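Local coordinates for rusticyanin (Thiobacillus ferrooxidans, PDB 2CAL), which carries electrons from cytochrome c552 to the A-type oxidase in the periplasmic iron respiratory chain, using a single bound copper ion, at residues A[20-25]-A[36-41]; A[29-34]-A[62-67]; A[68-73]-A[125-130]. The protein carries 1 engineered substitution. All blocks are in the same frame, centred on the assembly; numbering follows the deposited sequence.

Contact 1: A[20-25]-A[36-41]; sequences KDTGKV and TVHVVA
D21, T22 and H38 bury the most surface here, and between them they take part in all three hydrogen bonds that join 20-25 to 36-41. With CG anti to the backbone N (chi1 -177°), the D21 side chain brings OD2 up to the strand, where its anti lone pair accepts from V40 N at 3.0 Å in a nearly straight bond. OD1 faces back into its own segment: G23 N reaches it at 2.9 Å from well above the carboxylate plane, which defines an Asx turn, and H56 ND1 is bonded to the same oxygen. OD2 is shared as well, its second partner being the Y32 hydroxyl. The carboxylate therefore takes part in four hydrogen bonds, two on each oxygen, and its rotation should be closely fixed.

T22 meets H38 twice. T22 N donates to H38 O at 3.0 Å in the carbonyl plane, while H38 N donates to T22 OG1, also at 3.0 Å, so one residue serves both polar groups of a single strand position. The threonine methyl CG2 lies at an oblique angle to the imidazole, 3.7 Å from CD2. Further along, V40 CG2 packs 3.7 Å from D21 N, and K20 O rests against H38 CB.

Replacing D21 by alanine removes the carboxylate, which would probably leave V40 N, Y32 OH and H56 ND1 without their common partner and let the turn at G23 open. V37 and V39 bond through their backbones to strand 70-77, whereas H38 and V40 address 20-25. An Asx turn on the way into strand 24-26 thus lies along the edge of strand 36-43 at H38 and V40, joining the two sheets of a cupredoxin β-sandwich.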
ATOM      1  N   LYS A  20       0.090 -13.228   3.689  1.00 13.97           N
ATOM      2  CA  LYS A  20       1.539 -13.275   3.813  1.00 14.20           C
ATOM      3  C   LYS A  20       2.099 -11.986   4.440  1.00 12.68           C
ATOM      4  O   LYS A  20       3.344 -11.892   4.470  1.00 13.73           O
ATOM      5  CB  LYS A  20       2.199 -13.469   2.453  1.00 16.15           C
ATOM      6  CG  LYS A  20       2.172 -14.843   1.836  1.00 25.46           C
ATOM      7  CD  LYS A  20       1.508 -15.987   2.495  1.00 19.26           C
ATOM      8  CE  LYS A  20       1.395 -17.207   1.596  1.00 15.84           C
ATOM      9  NZ  LYS A  20      -0.045 -17.583   1.507  1.00 16.43           N
ATOM     10  N   ASP A  21       1.230 -11.065   4.837  1.00 12.23           N
ATOM     11  CA  ASP A  21       1.696  -9.904   5.587  1.00 11.80           C
ATOM     12  C   ASP A  21       2.256 -10.400   6.924  1.00 11.36           C
ATOM     13  O   ASP A  21       1.578 -11.054   7.710  1.00 12.35           O
ATOM     14  CB  ASP A  21       0.569  -8.911   5.750  1.00 11.30           C
ATOM     15  CG  ASP A  21       1.028  -7.669   6.454  1.00 11.89           C
ATOM     16  OD1 ASP A  21       1.116  -7.653   7.715  1.00 12.16           O
ATOM     17  OD2 ASP A  21       1.382  -6.655   5.754  1.00 11.69           O
ATOM     18  N   THR A  22       3.502 -10.007   7.208  1.00 12.27           N
ATOM     19  CA  THR A  22       4.188 -10.495   8.420  1.00 11.87           C
ATOM     20  C   THR A  22       4.034  -9.569   9.610  1.00 11.97           C
ATOM     21  O   THR A  22       4.741  -9.742  10.640  1.00 14.18           O
ATOM     22  CB  THR A  22       5.642 -10.854   8.101  1.00 12.66           C
ATOM     23  OG1 THR A  22       6.360  -9.655   7.652  1.00 13.44           O
ATOM     24  CG2 THR A  22       5.827 -11.895   7.018  1.00 13.24           C
ATOM     25  N   GLY A  23       3.130  -8.599   9.586  1.00 12.62           N
ATOM     26  CA  GLY A  23       2.913  -7.692  10.707  1.00 13.20           C
ATOM     27  C   GLY A  23       2.112  -8.265  11.838  1.00 13.09           C
ATOM     28  O   GLY A  23       1.427  -9.296  11.673  1.00 15.11           O
ATOM     29  N   LYS A  24       2.137  -7.611  12.997  1.00 13.82           N
ATOM     30  CA  LYS A  24       1.388  -7.921  14.181  1.00 15.45           C
ATOM     31  C   LYS A  24       0.530  -6.714  14.502  1.00 14.82           C
ATOM     32  O   LYS A  24       1.052  -5.607  14.563  1.00 15.48           O
ATOM     33  CB  LYS A  24       2.343  -8.276  15.356  1.00 17.68           C
ATOM     34  CG  LYS A  24       1.639  -8.710  16.636  1.00 21.28           C
ATOM     35  CD  LYS A  24       2.669  -8.984  17.748  1.00 30.55           C
ATOM     36  CE  LYS A  24       1.977  -9.394  19.030  1.00 35.09           C
ATOM     37  N   VAL A  25      -0.774  -6.894  14.668  1.00 15.61           N
ATOM     38  CA  VAL A  25      -1.747  -5.856  14.871  1.00 15.88           C
ATOM     39  C   VAL A  25      -2.024  -5.548  16.318  1.00 14.98           C
ATOM     40  O   VAL A  25      -2.259  -6.414  17.154  1.00 17.67           O
ATOM     41  CB  VAL A  25      -3.077  -6.241  14.165  1.00 17.28           C
ATOM     42  CG1 VAL A  25      -4.085  -5.146  14.450  1.00 18.54           C
ATOM     43  CG2 VAL A  25      -2.925  -6.481  12.677  1.00 18.42           C
ATOM     44  N   THR A  36      14.097  -9.013   6.743  1.00 13.68           N
ATOM     45  CA  THR A  36      13.208  -8.663   5.644  1.00 13.11           C
ATOM     46  C   THR A  36      11.787  -8.782   6.180  1.00 13.19           C
ATOM     47  O   THR A  36      11.424  -9.800   6.787  1.00 15.50           O
ATOM     48  CB  THR A  36      13.425  -9.572   4.438  1.00 14.09           C
ATOM     49  OG1 THR A  36      14.797  -9.471   4.003  1.00 16.08           O
ATOM     50  CG2 THR A  36      12.536  -9.193   3.251  1.00 17.64           C
ATOM     51  N   VAL A  37      10.962  -7.762   5.960  1.00 12.89           N
ATOM     52  CA  VAL A  37       9.550  -7.750   6.353  1.00 12.72           C
ATOM     53  C   VAL A  37       8.687  -7.721   5.083  1.00 12.67           C
ATOM     54  O   VAL A  37       9.139  -7.237   4.036  1.00 12.97           O
ATOM     55  CB  VAL A  37       9.242  -6.625   7.320  1.00 12.48           C
ATOM     56  CG1 VAL A  37      10.232  -6.673   8.494  1.00 14.52           C
ATOM     57  CG2 VAL A  37       9.309  -5.244   6.632  1.00 14.87           C
ATOM     58  N   HIS A  38       7.496  -8.271   5.192  1.00 12.42           N
ATOM     59  CA  HIS A  38       6.615  -8.446   4.022  1.00 12.11           C
ATOM     60  C   HIS A  38       5.301  -7.752   4.274  1.00 11.32           C
ATOM     61  O   HIS A  38       4.509  -8.191   5.104  1.00 12.62           O
ATOM     62  CB  HIS A  38       6.448  -9.947   3.758  1.00 13.31           C
ATOM     63  CG  HIS A  38       7.789 -10.642   3.703  1.00 14.77           C
ATOM     64  ND1 HIS A  38       8.460 -10.923   2.512  1.00 15.18           N
ATOM     65  CD2 HIS A  38       8.589 -11.148   4.659  1.00 14.69           C
ATOM     66  CE1 HIS A  38       9.624 -11.531   2.762  1.00 15.08           C
ATOM     67  NE2 HIS A  38       9.713 -11.673   4.088  1.00 15.40           N
ATOM     68  N   VAL A  39       5.107  -6.614   3.609  1.00 10.80           N
ATOM     69  CA  VAL A  39       3.909  -5.791   3.691  1.00 11.02           C
ATOM     70  C   VAL A  39       2.999  -6.166   2.512  1.00 10.78           C
ATOM     71  O   VAL A  39       3.458  -6.050   1.365  1.00 12.20           O
ATOM     72  CB  VAL A  39       4.272  -4.313   3.619  1.00 11.33           C
ATOM     73  CG1 VAL A  39       2.998  -3.459   3.636  1.00 13.30           C
ATOM     74  CG2 VAL A  39       5.212  -3.909   4.757  1.00 13.49           C
ATOM     75  N   VAL A  40       1.770  -6.562   2.809  1.00 10.56           N
ATOM     76  CA  VAL A  40       0.839  -6.849   1.684  1.00 11.22           C
ATOM     77  C   VAL A  40      -0.339  -5.912   1.851  1.00 10.55           C
ATOM     78  O   VAL A  40      -1.135  -5.997   2.793  1.00 11.59           O
ATOM     79  CB  VAL A  40       0.435  -8.331   1.621  1.00 11.58           C
ATOM     80  CG1 VAL A  40      -0.430  -8.536   0.369  1.00 12.36           C
ATOM     81  CG2 VAL A  40       1.658  -9.240   1.597  1.00 12.33           C
ATOM     82  N   ALA A  41      -0.438  -4.986   0.883  1.00 11.31           N
ATOM     83  CA  ALA A  41      -1.468  -3.970   0.882  1.00 10.93           C
ATOM     84  C   ALA A  41      -2.429  -4.132  -0.286  1.00 10.40           C
ATOM     85  O   ALA A  41      -2.006  -4.543  -1.366  1.00 11.05           O
ATOM     86  CB  ALA A  41      -0.811  -2.581   0.741  1.00 12.15           C
TER

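Contact 2: A[29-34]-A[62-67]; sequences TVTYSG and TLEIPA
Y32 covers the buried side of this contact: E64 O lies at the ring's edge, in its plane, and CD1 is 4.0 Å from I65 CG1. CE1 comes equally near L63 CB, and L63 CD2 reaches on to V30 CB at 4.1 Å. With CG anti to the carbonyl carbon (chi1 -57°), the ring reaches past I65 to L63, obliquely to both, its hydroxyl bonded to D21. V39 and V55 of the other sheet close over Y32 and L63.

Strands 29-31 and 62-65 are parallel neighbours in one sheet of the cupredoxin β-sandwich, their directions 21° apart. V30, in register with L63, bonds to the residues flanking it: N donates to T62 O and O accepts from E64 N, each at 2.9 Å. Y32 N then makes a nearly straight bond to E64 O.

The opposite face, with T29, T31, T62 and E64, is the solvent side, touched by a few side-chain atoms. T29 CG2 touches E64 CG at 3.6 Å, and T31 OG1 lies 3.8 Å from E64 CB. Beyond CG the glutamate bends (chi2 -81°), carrying its carboxylate away from T29. Past the paired residues, P66 CD rests 3.5 Å from Y32 O.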
ATOM      1  N   THR A  29      -2.483  -0.067  14.424  1.00 16.07           N
ATOM      2  CA  THR A  29      -1.057  -0.158  14.119  1.00 15.17           C
ATOM      3  C   THR A  29      -0.648  -1.585  13.779  1.00 14.38           C
ATOM      4  O   THR A  29      -1.038  -2.536  14.479  1.00 18.22           O
ATOM      5  CB  THR A  29      -0.243   0.355  15.339  1.00 18.90           C
ATOM      6  OG1 THR A  29      -0.573   1.738  15.551  1.00 23.90           O
ATOM      7  CG2 THR A  29       1.212   0.181  14.992  1.00 21.50           C
ATOM      8  N   VAL A  30       0.180  -1.711  12.776  1.00 13.13           N
ATOM      9  CA  VAL A  30       0.717  -2.990  12.318  1.00 13.17           C
ATOM     10  C   VAL A  30       2.255  -2.967  12.471  1.00 12.77           C
ATOM     11  O   VAL A  30       2.895  -2.134  11.815  1.00 12.73           O
ATOM     12  CB  VAL A  30       0.343  -3.370  10.882  1.00 13.54           C
ATOM     13  CG1 VAL A  30       0.903  -4.729  10.471  1.00 13.82           C
ATOM     14  CG2 VAL A  30      -1.183  -3.354  10.674  1.00 15.60           C
ATOM     15  N   THR A  31       2.798  -3.841  13.301  1.00 14.45           N
ATOM     16  CA  THR A  31       4.248  -3.803  13.616  1.00 14.07           C
ATOM     17  C   THR A  31       4.985  -4.950  12.957  1.00 13.01           C
ATOM     18  O   THR A  31       4.564  -6.110  13.112  1.00 14.17           O
ATOM     19  CB  THR A  31       4.427  -3.840  15.151  1.00 14.42           C
ATOM     20  OG1 THR A  31       3.858  -2.650  15.737  1.00 15.92           O
ATOM     21  CG2 THR A  31       5.886  -3.806  15.575  1.00 16.87           C
ATOM     22  N   TYR A  32       6.064  -4.684  12.286  1.00 12.61           N
ATOM     23  CA  TYR A  32       6.900  -5.626  11.564  1.00 13.12           C
ATOM     24  C   TYR A  32       8.258  -5.832  12.255  1.00 13.53           C
ATOM     25  O   TYR A  32       8.666  -4.981  13.039  1.00 15.34           O
ATOM     26  CB  TYR A  32       7.146  -5.177  10.113  1.00 12.96           C
ATOM     27  CG  TYR A  32       5.855  -4.980   9.342  1.00 12.48           C
ATOM     28  CD1 TYR A  32       5.063  -3.876   9.416  1.00 11.44           C
ATOM     29  CD2 TYR A  32       5.407  -6.025   8.482  1.00 12.28           C
ATOM     30  CE1 TYR A  32       3.885  -3.727   8.704  1.00 12.16           C
ATOM     31  CE2 TYR A  32       4.207  -5.891   7.764  1.00 11.77           C
ATOM     32  CZ  TYR A  32       3.472  -4.752   7.877  1.00 11.87           C
ATOM     33  OH  TYR A  32       2.286  -4.571   7.205  1.00 12.35           O
ATOM     34  N   SER A  33       8.880  -6.973  11.994  1.00 13.21           N
ATOM     35  CA  SER A  33      10.133  -7.349  12.651  1.00 13.77           C
ATOM     36  C   SER A  33      10.881  -8.308  11.765  1.00 14.15           C
ATOM     37  O   SER A  33      10.334  -9.033  10.951  1.00 14.94           O
ATOM     38  CB  SER A  33       9.860  -7.962  14.012  1.00 15.82           C
ATOM     39  OG  SER A  33       8.980  -9.071  13.877  1.00 17.06           O
ATOM     40  N   GLY A  34      12.215  -8.377  11.909  1.00 15.21           N
ATOM     41  CA  GLY A  34      13.097  -9.217  11.158  1.00 15.94           C
ATOM     42  C   GLY A  34      13.976  -8.507  10.143  1.00 14.18           C
ATOM     43  O   GLY A  34      13.850  -7.269   9.983  1.00 16.30           O
ATOM     44  N   THR A  62      -1.242   2.452  10.666  1.00 12.61           N
ATOM     45  CA  THR A  62       0.133   2.925  10.726  1.00 12.73           C
ATOM     46  C   THR A  62       1.079   1.727  10.788  1.00 12.30           C
ATOM     47  O   THR A  62       0.898   0.793  11.576  1.00 14.00           O
ATOM     48  CB  THR A  62       0.330   3.824  11.946  1.00 14.39           C
ATOM     49  OG1 THR A  62      -0.520   4.979  11.754  1.00 15.04           O
ATOM     50  CG2 THR A  62       1.769   4.271  12.119  1.00 15.05           C
ATOM     51  N   LEU A  63       2.058   1.697   9.872  1.00 12.04           N
ATOM     52  CA  LEU A  63       3.031   0.603   9.817  1.00 12.91           C
ATOM     53  C   LEU A  63       4.282   0.934  10.601  1.00 12.50           C
ATOM     54  O   LEU A  63       4.908   1.975  10.292  1.00 14.81           O
ATOM     55  CB  LEU A  63       3.390   0.269   8.384  1.00 12.85           C
ATOM     56  CG  LEU A  63       2.230   0.200   7.369  1.00 12.46           C
ATOM     57  CD1 LEU A  63       2.767  -0.220   5.995  1.00 14.42           C
ATOM     58  CD2 LEU A  63       1.163  -0.773   7.847  1.00 12.11           C
ATOM     59  N   GLU A  64       4.669   0.106  11.531  1.00 12.35           N
ATOM     60  CA  GLU A  64       5.896   0.306  12.340  1.00 13.54           C
ATOM     61  C   GLU A  64       6.939  -0.657  11.824  1.00 12.88           C
ATOM     62  O   GLU A  64       6.810  -1.904  11.915  1.00 14.28           O
ATOM     63  CB  GLU A  64       5.575   0.087  13.808  1.00 15.02           C
ATOM     64  CG  GLU A  64       4.598   1.106  14.347  1.00 18.40           C
ATOM     65  CD  GLU A  64       5.181   2.457  14.742  1.00 20.35           C
ATOM     66  OE1 GLU A  64       6.428   2.642  14.800  1.00 22.14           O
ATOM     67  OE2 GLU A  64       4.380   3.374  15.039  1.00 28.73           O
ATOM     68  N   ILE A  65       7.991  -0.152  11.218  1.00 13.28           N
ATOM     69  CA  ILE A  65       9.042  -0.905  10.549  1.00 13.91           C
ATOM     70  C   ILE A  65      10.396  -0.679  11.197  1.00 14.89           C
ATOM     71  O   ILE A  65      10.724   0.473  11.486  1.00 14.99           O
ATOM     72  CB  ILE A  65       9.073  -0.560   9.043  1.00 14.91           C
ATOM     73  CG1 ILE A  65       7.743  -1.057   8.401  1.00 18.78           C
ATOM     74  CG2 ILE A  65      10.306  -1.068   8.310  1.00 16.90           C
ATOM     75  CD1 ILE A  65       7.640  -0.598   6.963  1.00 22.67           C
ATOM     76  N   PRO A  66      11.188  -1.699  11.465  1.00 14.78           N
ATOM     77  CA  PRO A  66      12.494  -1.467  12.113  1.00 17.63           C
ATOM     78  C   PRO A  66      13.452  -0.840  11.112  1.00 17.05           C
ATOM     79  O   PRO A  66      13.584  -1.247   9.975  1.00 16.50           O
ATOM     80  CB  PRO A  66      12.999  -2.842  12.520  1.00 23.88           C
ATOM     81  CG  PRO A  66      12.029  -3.829  12.013  1.00 20.95           C
ATOM     82  CD  PRO A  66      10.973  -3.126  11.217  1.00 17.38           C
ATOM     83  N   ALA A  67      14.189   0.163  11.603  1.00 17.56           N
ATOM     84  CA  ALA A  67      15.284   0.719  10.826  1.00 20.32           C
ATOM     85  C   ALA A  67      16.260  -0.365  10.424  1.00 17.61           C
ATOM     86  O   ALA A  67      16.609  -1.283  11.162  1.00 20.41           O
ATOM     87  CB  ALA A  67      15.960   1.812  11.643  1.00 25.02           C
TER

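Contact 3: A[68-73]-A[125-130]; sequences GATVDV and TWHPTA
V71 and W126 lie side by side and point the same way, into the buried interior. The indole approaches through CE3, which is 3.9 Å from V71 CB and nearly as close to both valine methyls, at an angle oblique to the ring. W126 has CG anti to its own N (chi1 -179°), which sends the indole along the valine. P128 folds back over one face of this ring, with CG 3.5 Å above the plane and over its centre, and P128 CD also reaches V71 CG2 at 4.1 Å. Y133 adds an edge-to-face ring contact, and I65 and I151 of the other sheet also touch the indole.

Beneath these side chains the same two residues form an antiparallel hydrogen-bonded pair. It is uneven: V71 N to W126 O is 2.9 Å and well aligned at 159°, whereas the return bond from W126 N to V71 O is weak, bent to 125°.

On the outer side T70 and H127 also run alongside one another, T70 OG1 coming 3.0 Å from H127 CE1 at a slant to the imidazole. A water lies at the edge of that ring, in its plane, 2.6 Å from ND1. D72 and T125 are likewise aligned; in the conformer described T125 OG1 donates to D72 OD1 at 3.1 Å, but a second threonine conformer makes this bond provisional. Another water accepts from G68 N and donates to P128 O, linking the two segments where their backbones part. The pairing of strands 70-77 and 119-126, with a tryptophan facing inward, belongs to the antiparallel part of one sheet in the cupredoxin β-sandwich.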
ATOM      1  N   GLY A  68      16.725  -0.313   9.189  1.00 17.65           N
ATOM      2  CA  GLY A  68      17.618  -1.273   8.601  1.00 18.68           C
ATOM      3  C   GLY A  68      16.964  -2.487   7.959  1.00 16.73           C
ATOM      4  O   GLY A  68      17.685  -3.219   7.248  1.00 18.09           O
ATOM      5  N   ALA A  69      15.681  -2.705   8.107  1.00 15.82           N
ATOM      6  CA  ALA A  69      15.018  -3.837   7.475  1.00 16.10           C
ATOM      7  C   ALA A  69      14.842  -3.596   5.983  1.00 15.46           C
ATOM      8  O   ALA A  69      14.630  -2.470   5.502  1.00 16.08           O
ATOM      9  CB  ALA A  69      13.643  -4.066   8.087  1.00 22.23           C
ATOM     10  N   THR A  70      14.915  -4.691   5.227  1.00 14.91           N
ATOM     11  CA  THR A  70      14.416  -4.721   3.856  1.00 14.65           C
ATOM     12  C   THR A  70      12.895  -4.844   3.870  1.00 12.98           C
ATOM     13  O   THR A  70      12.381  -5.698   4.568  1.00 14.96           O
ATOM     14  CB  THR A  70      15.018  -5.887   3.084  1.00 15.26           C
ATOM     15  OG1 THR A  70      16.453  -5.724   3.080  1.00 18.08           O
ATOM     16  CG2 THR A  70      14.538  -5.939   1.648  1.00 17.57           C
ATOM     17  N   VAL A  71      12.208  -3.997   3.126  1.00 12.64           N
ATOM     18  CA  VAL A  71      10.751  -3.979   3.118  1.00 12.29           C
ATOM     19  C   VAL A  71      10.318  -4.478   1.723  1.00 12.67           C
ATOM     20  O   VAL A  71      10.571  -3.825   0.718  1.00 12.44           O
ATOM     21  CB  VAL A  71      10.147  -2.601   3.429  1.00 12.65           C
ATOM     22  CG1 VAL A  71       8.608  -2.708   3.526  1.00 14.42           C
ATOM     23  CG2 VAL A  71      10.713  -1.996   4.706  1.00 13.49           C
ATOM     24  N   ASP A  72       9.674  -5.638   1.684  1.00 13.41           N
ATOM     25  CA  ASP A  72       9.145  -6.178   0.432  1.00 11.88           C
ATOM     26  C   ASP A  72       7.657  -5.891   0.458  1.00 11.52           C
ATOM     27  O   ASP A  72       6.905  -6.408   1.308  1.00 12.63           O
ATOM     28  CB  ASP A  72       9.420  -7.673   0.350  1.00 13.70           C
ATOM     29  CG  ASP A  72      10.864  -8.009   0.064  1.00 15.36           C
ATOM     30  OD1 ASP A  72      11.722  -7.169  -0.315  1.00 18.56           O
ATOM     31  OD2 ASP A  72      11.176  -9.216   0.220  1.00 17.12           O
ATOM     32  N   VAL A  73       7.243  -5.012  -0.442  1.00 11.00           N
ATOM     33  CA  VAL A  73       5.840  -4.586  -0.544  1.00 11.09           C
ATOM     34  C   VAL A  73       5.186  -5.341  -1.726  1.00 11.07           C
ATOM     35  O   VAL A  73       5.697  -5.339  -2.840  1.00 12.80           O
ATOM     36  CB  VAL A  73       5.705  -3.077  -0.772  1.00 11.83           C
ATOM     37  CG1 VAL A  73       4.233  -2.675  -0.806  1.00 12.94           C
ATOM     38  CG2 VAL A  73       6.425  -2.326   0.346  1.00 13.18           C
ATOM     39  N   THR A 125      10.750  -3.630  -3.747  1.00 13.05           N
ATOM     40  CA  THR A 125      11.548  -3.623  -2.512  1.00 13.86           C
ATOM     41  C   THR A 125      11.903  -2.207  -2.133  1.00 13.03           C
ATOM     42  O   THR A 125      11.958  -1.285  -2.962  1.00 14.53           O
ATOM     43  CB  THR A 125      12.789  -4.469  -2.731  0.73 14.22           C
ATOM     44  OG1 THR A 125      13.383  -4.831  -1.467  0.73 16.29           O
ATOM     45  CG2 THR A 125      13.922  -3.732  -3.438  0.73 20.52           C
ATOM     46  N   TRP A 126      12.182  -1.974  -0.866  1.00 11.83           N
ATOM     47  CA  TRP A 126      12.376  -0.673  -0.273  1.00 12.06           C
ATOM     48  C   TRP A 126      13.342  -0.792   0.879  1.00 11.99           C
ATOM     49  O   TRP A 126      13.187  -1.666   1.729  1.00 12.93           O
ATOM     50  CB  TRP A 126      11.020  -0.090   0.175  1.00 11.47           C
ATOM     51  CG  TRP A 126      11.001   1.277   0.797  1.00 11.63           C
ATOM     52  CD1 TRP A 126      11.747   2.383   0.397  1.00 12.91           C
ATOM     53  CD2 TRP A 126      10.183   1.729   1.910  1.00 11.95           C
ATOM     54  NE1 TRP A 126      11.429   3.449   1.209  1.00 13.05           N
ATOM     55  CE2 TRP A 126      10.485   3.086   2.152  1.00 12.31           C
ATOM     56  CE3 TRP A 126       9.241   1.108   2.746  1.00 11.86           C
ATOM     57  CZ2 TRP A 126       9.878   3.797   3.163  1.00 13.30           C
ATOM     58  CZ3 TRP A 126       8.646   1.821   3.749  1.00 12.88           C
ATOM     59  CH2 TRP A 126       8.963   3.153   3.955  1.00 13.63           C
ATOM     60  N   HIS A 127      14.330   0.106   0.893  1.00 12.25           N
ATOM     61  CA  HIS A 127      15.367   0.144   1.919  1.00 13.14           C
ATOM     62  C   HIS A 127      15.404   1.557   2.528  1.00 13.34           C
ATOM     63  O   HIS A 127      16.338   2.275   2.174  1.00 14.08           O
ATOM     64  CB  HIS A 127      16.739  -0.208   1.321  1.00 14.60           C
ATOM     65  CG  HIS A 127      16.906  -1.625   0.902  1.00 14.51           C
ATOM     66  ND1 HIS A 127      17.478  -2.562   1.758  1.00 15.96           N
ATOM     67  CD2 HIS A 127      16.657  -2.264  -0.253  1.00 15.87           C
ATOM     68  CE1 HIS A 127      17.505  -3.713   1.107  1.00 17.30           C
ATOM     69  NE2 HIS A 127      17.014  -3.587  -0.098  1.00 17.61           N
ATOM     70  N   PRO A 128      14.415   1.939   3.326  1.00 14.35           N
ATOM     71  CA  PRO A 128      14.362   3.330   3.806  1.00 15.00           C
ATOM     72  C   PRO A 128      15.352   3.649   4.926  1.00 15.33           C
ATOM     73  O   PRO A 128      15.713   2.814   5.754  1.00 14.46           O
ATOM     74  CB  PRO A 128      12.964   3.444   4.416  1.00 15.51           C
ATOM     75  CG  PRO A 128      12.654   2.035   4.829  1.00 15.44           C
ATOM     76  CD  PRO A 128      13.244   1.131   3.768  1.00 15.15           C
ATOM     77  N   THR A 129      15.764   4.920   4.912  1.00 15.55           N
ATOM     78  CA  THR A 129      16.366   5.468   6.101  1.00 15.56           C
ATOM     79  C   THR A 129      15.270   5.654   7.136  1.00 14.85           C
ATOM     80  O   THR A 129      14.057   5.772   6.883  1.00 15.11           O
ATOM     81  CB  THR A 129      17.062   6.812   5.841  1.00 18.14           C
ATOM     82  OG1 THR A 129      16.096   7.736   5.378  1.00 23.60           O
ATOM     83  CG2 THR A 129      18.082   6.658   4.714  1.00 21.01           C
ATOM     84  N   ALA A 130      15.698   5.710   8.406  1.00 15.48           N
ATOM     85  CA  ALA A 130      14.760   5.989   9.494  1.00 14.49           C
ATOM     86  C   ALA A 130      14.028   7.294   9.290  1.00 14.49           C
ATOM     87  O   ALA A 130      14.581   8.260   8.740  1.00 16.20           O
ATOM     88  CB  ALA A 130      15.512   5.971  10.831  1.00 18.08           C
TER
HETATM   89  O   HOH W   1      16.429   2.400   8.280  1.00 25.12           O
HETATM   90  O   HOH W   2      18.177  -1.821   4.192  1.00 25.45           O
HETATM   91  O   HOH W   3      16.155  -0.017   5.764  1.00 22.91           O

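How the contacts relate
Contacts 1 and 2 lie closest, their centres about 8 Å apart, and are joined through D21 of one and Y32 of the other: D21 OD2 and Y32 OH are 2.7 Å apart. A backbone link also joins strands 24-26 and 29-31, K24 O to T31 N at 2.8 Å. Contact 3, about 12 Å from contact 1 between centres, continues the sheet of strand 36-43 into strand 70-77, with V37 N 2.9 Å from T70 O. Contacts 2 and 3, about 11 Å apart between centres, meet across the sandwich interior, where I65 CG2 lies 3.7 Å from V71 CG2. All three lie away from the copper ion, which is held by H84, C137 and M147.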